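Local coordinates for protein myosin-I heavy chain (Dictyostelium discoideum, PDB 5EJY) that is an actin-based motor with ATPase activity that acts in the early steps of phagocytosis and in adhesion, here its first MyTH4-FERM tail unit, at residues E127-T135 / P187-N198. Sequence-based numbering, arbitrary orientation.
Sequences ELIHFTCST and PSVTELESIKEN
I195 drives its CG2 methyl over the face of the H130 ring, a CH-pi contact 3.3 Å from the ring centroid and 9° off the normal. The imidazole gets there because its CG lies anti to the backbone N (chi1 -169°), and A169 and S170 of helix 161-180 also touch it. From the same isoleucine, CD1 rests on S134 CB at 3.6 Å, and CG2 also meets F131 CD1. The L192 and F131 side chains cross at about a right angle, L192 CD2 3.5 Å from F131 CD1, while K196 CB runs beside CE1 and CZ of the phenyl. V88 of helix 81-97 adds a further neighbour to that ring. Just after helix 127-133, T135 OG1, a hydroxyl already donating to F131 O, meets P187 CD at 3.3 Å, ahead of helix 189-196. The charged end is a salt bridge: K196, its chain bent at chi3 and chi4, brings NZ to 2.8 Å from E127 OE2, arriving 43° out of the carboxylate plane. The other oxygen, OE1, is hydrogen-bonded to Y69 OH, so both carboxylate oxygens have protein partners. One water donates to E127 OE2 and K196 O together. With an alanine here in place of E127, the K196 ammonium would probably lose its mate, Y69 OH its acceptor and the water one of its two holds. A second water lies in the plane of the H130 ring, its oxygen 2.9 Å from H130 ND1, with K196 O also in range. A Schellman motif with N198 as its C-prime residue ends helix 189-196, which runs closer to antiparallel than to parallel with helix 127-133. The contact thus ties helix 189-196, shortly before strand 201-207 of the ubiquitin-like FERM lobe, to helix 119-133 of the MyTH4 domain: a greasy centre fixes the packing, and a buried carboxylate, probably ionised beside the lysine, pins one end.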
loop_
_atom_site.group_PDB
_atom_site.type_symbol
_atom_site.label_atom_id
_atom_site.label_comp_id
_atom_site.label_asym_id
_atom_site.label_seq_id
_atom_site.Cartn_x
_atom_site.Cartn_y
_atom_site.Cartn_z
ATOM N N GLU A 127 21.816 10.873 -8.331
ATOM C CA GLU A 127 20.473 10.345 -8.583
ATOM C C GLU A 127 20.426 8.825 -8.378
ATOM O O GLU A 127 19.485 8.311 -7.772
ATOM C CB GLU A 127 20.005 10.690 -9.992
ATOM C CG GLU A 127 19.678 12.186 -10.192
ATOM C CD GLU A 127 19.470 12.557 -11.651
ATOM O OE1 GLU A 127 19.637 11.677 -12.518
ATOM O OE2 GLU A 127 19.153 13.736 -11.933
ATOM N N LEU A 128 21.428 8.119 -8.908
ATOM C CA LEU A 128 21.569 6.679 -8.692
ATOM C C LEU A 128 21.715 6.332 -7.225
ATOM O O LEU A 128 21.121 5.367 -6.747
ATOM C CB LEU A 128 22.778 6.129 -9.447
ATOM C CG LEU A 128 22.669 6.115 -10.970
ATOM C CD1 LEU A 128 23.979 5.633 -11.607
ATOM C CD2 LEU A 128 21.494 5.230 -11.404
ATOM N N ILE A 129 22.536 7.100 -6.513
ATOM C CA ILE A 129 22.702 6.897 -5.083
ATOM C C ILE A 129 21.343 7.002 -4.386
ATOM O O ILE A 129 20.990 6.180 -3.536
ATOM C CB ILE A 129 23.730 7.916 -4.504
ATOM C CG1 ILE A 129 25.160 7.437 -4.792
ATOM C CG2 ILE A 129 23.564 8.079 -3.012
ATOM C CD1 ILE A 129 26.253 8.554 -4.574
ATOM N N HIS A 130 20.572 8.010 -4.770
ATOM C CA HIS A 130 19.275 8.262 -4.161
ATOM C C HIS A 130 18.268 7.144 -4.514
ATOM O O HIS A 130 17.520 6.692 -3.644
ATOM C CB HIS A 130 18.774 9.645 -4.600
ATOM C CG HIS A 130 17.577 10.132 -3.842
ATOM N ND1 HIS A 130 16.885 11.267 -4.204
ATOM C CD2 HIS A 130 16.940 9.631 -2.756
ATOM C CE1 HIS A 130 15.873 11.444 -3.373
ATOM N NE2 HIS A 130 15.882 10.465 -2.488
ATOM N N PHE A 131 18.269 6.685 -5.769
ATOM C CA PHE A 131 17.406 5.555 -6.164
ATOM C C PHE A 131 17.744 4.348 -5.299
ATOM O O PHE A 131 16.860 3.613 -4.861
ATOM C CB PHE A 131 17.640 5.127 -7.619
ATOM C CG PHE A 131 17.339 6.192 -8.647
ATOM C CD1 PHE A 131 16.299 7.090 -8.467
ATOM C CD2 PHE A 131 18.091 6.264 -9.812
ATOM C CE1 PHE A 131 16.021 8.055 -9.420
ATOM C CE2 PHE A 131 17.828 7.242 -10.774
ATOM C CZ PHE A 131 16.796 8.142 -10.574
ATOM N N THR A 132 19.037 4.128 -5.077
ATOM C CA THR A 132 19.493 2.930 -4.385
ATOM C C THR A 132 19.122 3.005 -2.914
ATOM O O THR A 132 18.603 2.044 -2.360
ATOM C CB THR A 132 21.030 2.721 -4.563
ATOM O OG1 THR A 132 21.329 2.690 -5.959
ATOM C CG2 THR A 132 21.485 1.394 -3.929
ATOM N N CYS A 133 19.383 4.153 -2.290
ATOM C CA CYS A 133 19.001 4.367 -0.899
ATOM C C CYS A 133 17.494 4.177 -0.671
ATOM O O CYS A 133 17.074 3.787 0.426
ATOM C CB CYS A 133 19.400 5.772 -0.450
ATOM S SG CYS A 133 21.198 5.968 -0.231
ATOM N N SER A 134 16.701 4.492 -1.696
ATOM C CA SER A 134 15.241 4.372 -1.632
ATOM C C SER A 134 14.753 2.932 -1.807
ATOM O O SER A 134 13.547 2.672 -1.720
ATOM C CB SER A 134 14.600 5.258 -2.706
ATOM O OG SER A 134 15.012 6.620 -2.561
ATOM N N THR A 135 15.682 2.015 -2.067
ATOM C CA THR A 135 15.339 0.620 -2.368
ATOM C C THR A 135 15.880 -0.395 -1.347
ATOM O O THR A 135 15.152 -1.289 -0.907
ATOM C CB THR A 135 15.770 0.225 -3.813
ATOM O OG1 THR A 135 15.365 1.250 -4.736
ATOM C CG2 THR A 135 15.124 -1.139 -4.228
ATOM N N PRO A 187 11.280 0.329 -7.110
ATOM C CA PRO A 187 10.478 1.508 -7.466
ATOM C C PRO A 187 9.917 1.478 -8.892
ATOM O O PRO A 187 10.623 1.110 -9.840
ATOM C CB PRO A 187 11.488 2.651 -7.335
ATOM C CG PRO A 187 12.366 2.211 -6.236
ATOM C CD PRO A 187 12.492 0.708 -6.349
ATOM N N SER A 188 8.650 1.856 -9.030
ATOM C CA SER A 188 8.036 2.065 -10.341
ATOM C C SER A 188 8.643 3.298 -10.997
ATOM O O SER A 188 9.316 4.091 -10.338
ATOM C CB SER A 188 6.534 2.309 -10.185
ATOM O OG SER A 188 6.293 3.456 -9.398
ATOM N N VAL A 189 8.379 3.484 -12.285
ATOM C CA VAL A 189 8.833 4.699 -12.963
ATOM C C VAL A 189 8.313 5.982 -12.304
ATOM O O VAL A 189 9.026 6.981 -12.210
ATOM C CB VAL A 189 8.440 4.703 -14.453
ATOM C CG1 VAL A 189 8.752 6.073 -15.078
ATOM C CG2 VAL A 189 9.164 3.594 -15.186
ATOM N N THR A 190 7.067 5.968 -11.848
ATOM C CA THR A 190 6.508 7.165 -11.226
ATOM C C THR A 190 7.280 7.544 -9.964
ATOM O O THR A 190 7.543 8.723 -9.706
ATOM C CB THR A 190 5.029 6.989 -10.875
ATOM O OG1 THR A 190 4.317 6.589 -12.045
ATOM C CG2 THR A 190 4.456 8.303 -10.376
ATOM N N GLU A 191 7.643 6.542 -9.173
ATOM C CA GLU A 191 8.410 6.802 -7.962
ATOM C C GLU A 191 9.824 7.295 -8.285
ATOM O O GLU A 191 10.323 8.234 -7.658
ATOM C CB GLU A 191 8.452 5.541 -7.083
ATOM C CG GLU A 191 9.242 5.713 -5.785
ATOM C CD GLU A 191 9.377 4.409 -5.005
ATOM O OE1 GLU A 191 8.708 3.402 -5.360
ATOM O OE2 GLU A 191 10.146 4.385 -4.025
ATOM N N LEU A 192 10.472 6.662 -9.259
ATOM C CA LEU A 192 11.825 7.061 -9.652
ATOM C C LEU A 192 11.867 8.502 -10.141
ATOM O O LEU A 192 12.819 9.232 -9.864
ATOM C CB LEU A 192 12.389 6.122 -10.731
ATOM C CG LEU A 192 12.710 4.696 -10.275
ATOM C CD1 LEU A 192 12.991 3.813 -11.466
ATOM C CD2 LEU A 192 13.903 4.703 -9.322
ATOM N N GLU A 193 10.834 8.912 -10.868
ATOM C CA GLU A 193 10.737 10.303 -11.322
ATOM C C GLU A 193 10.743 11.284 -10.154
ATOM O O GLU A 193 11.471 12.277 -10.174
ATOM C CB GLU A 193 9.510 10.493 -12.222
ATOM C CG GLU A 193 9.669 9.794 -13.565
ATOM C CD GLU A 193 8.418 9.831 -14.428
ATOM O OE1 GLU A 193 7.296 9.744 -13.877
ATOM O OE2 GLU A 193 8.564 9.938 -15.667
ATOM N N SER A 194 9.947 10.998 -9.131
ATOM C CA SER A 194 9.940 11.798 -7.906
ATOM C C SER A 194 11.283 11.780 -7.173
ATOM O O SER A 194 11.793 12.823 -6.759
ATOM C CB SER A 194 8.840 11.309 -6.957
ATOM O OG SER A 194 7.558 11.548 -7.506
ATOM N N ILE A 195 11.850 10.588 -6.988
ATOM C CA ILE A 195 13.131 10.468 -6.305
ATOM C C ILE A 195 14.190 11.286 -7.034
ATOM O O ILE A 195 14.937 12.042 -6.411
ATOM C CB ILE A 195 13.601 8.996 -6.238
ATOM C CG1 ILE A 195 12.648 8.178 -5.360
ATOM C CG2 ILE A 195 15.031 8.917 -5.691
ATOM C CD1 ILE A 195 12.862 6.676 -5.466
ATOM N N LYS A 196 14.248 11.124 -8.354
ATOM C CA LYS A 196 15.239 11.826 -9.171
ATOM C C LYS A 196 15.196 13.313 -8.874
ATOM O O LYS A 196 16.240 13.942 -8.655
ATOM C CB LYS A 196 15.001 11.570 -10.668
ATOM C CG LYS A 196 15.913 12.375 -11.614
ATOM C CD LYS A 196 15.873 11.836 -13.046
ATOM C CE LYS A 196 16.043 12.930 -14.094
ATOM N NZ LYS A 196 16.985 14.020 -13.698
ATOM N N GLU A 197 13.985 13.869 -8.845
ATOM C CA GLU A 197 13.808 15.308 -8.641
ATOM C C GLU A 197 13.705 15.708 -7.179
ATOM O O GLU A 197 13.354 16.846 -6.874
ATOM C CB GLU A 197 12.575 15.821 -9.381
ATOM C CG GLU A 197 12.482 15.412 -10.836
ATOM C CD GLU A 197 11.339 16.120 -11.552
ATOM O OE1 GLU A 197 10.636 15.473 -12.360
ATOM O OE2 GLU A 197 11.136 17.329 -11.298
ATOM N N ASN A 198 14.010 14.784 -6.275
ATOM C CA ASN A 198 14.023 15.088 -4.851
ATOM C C ASN A 198 12.685 15.639 -4.343
ATOM O O ASN A 198 12.649 16.594 -3.563
ATOM C CB ASN A 198 15.173 16.062 -4.523
ATOM C CG ASN A 198 16.550 15.412 -4.685
ATOM O OD1 ASN A 198 16.788 14.320 -4.177
ATOM N ND2 ASN A 198 17.449 16.072 -5.412
HETATM O O HOH W 1 18.422 15.237 -9.910
HETATM O O HOH W 2 18.051 12.458 -6.621
#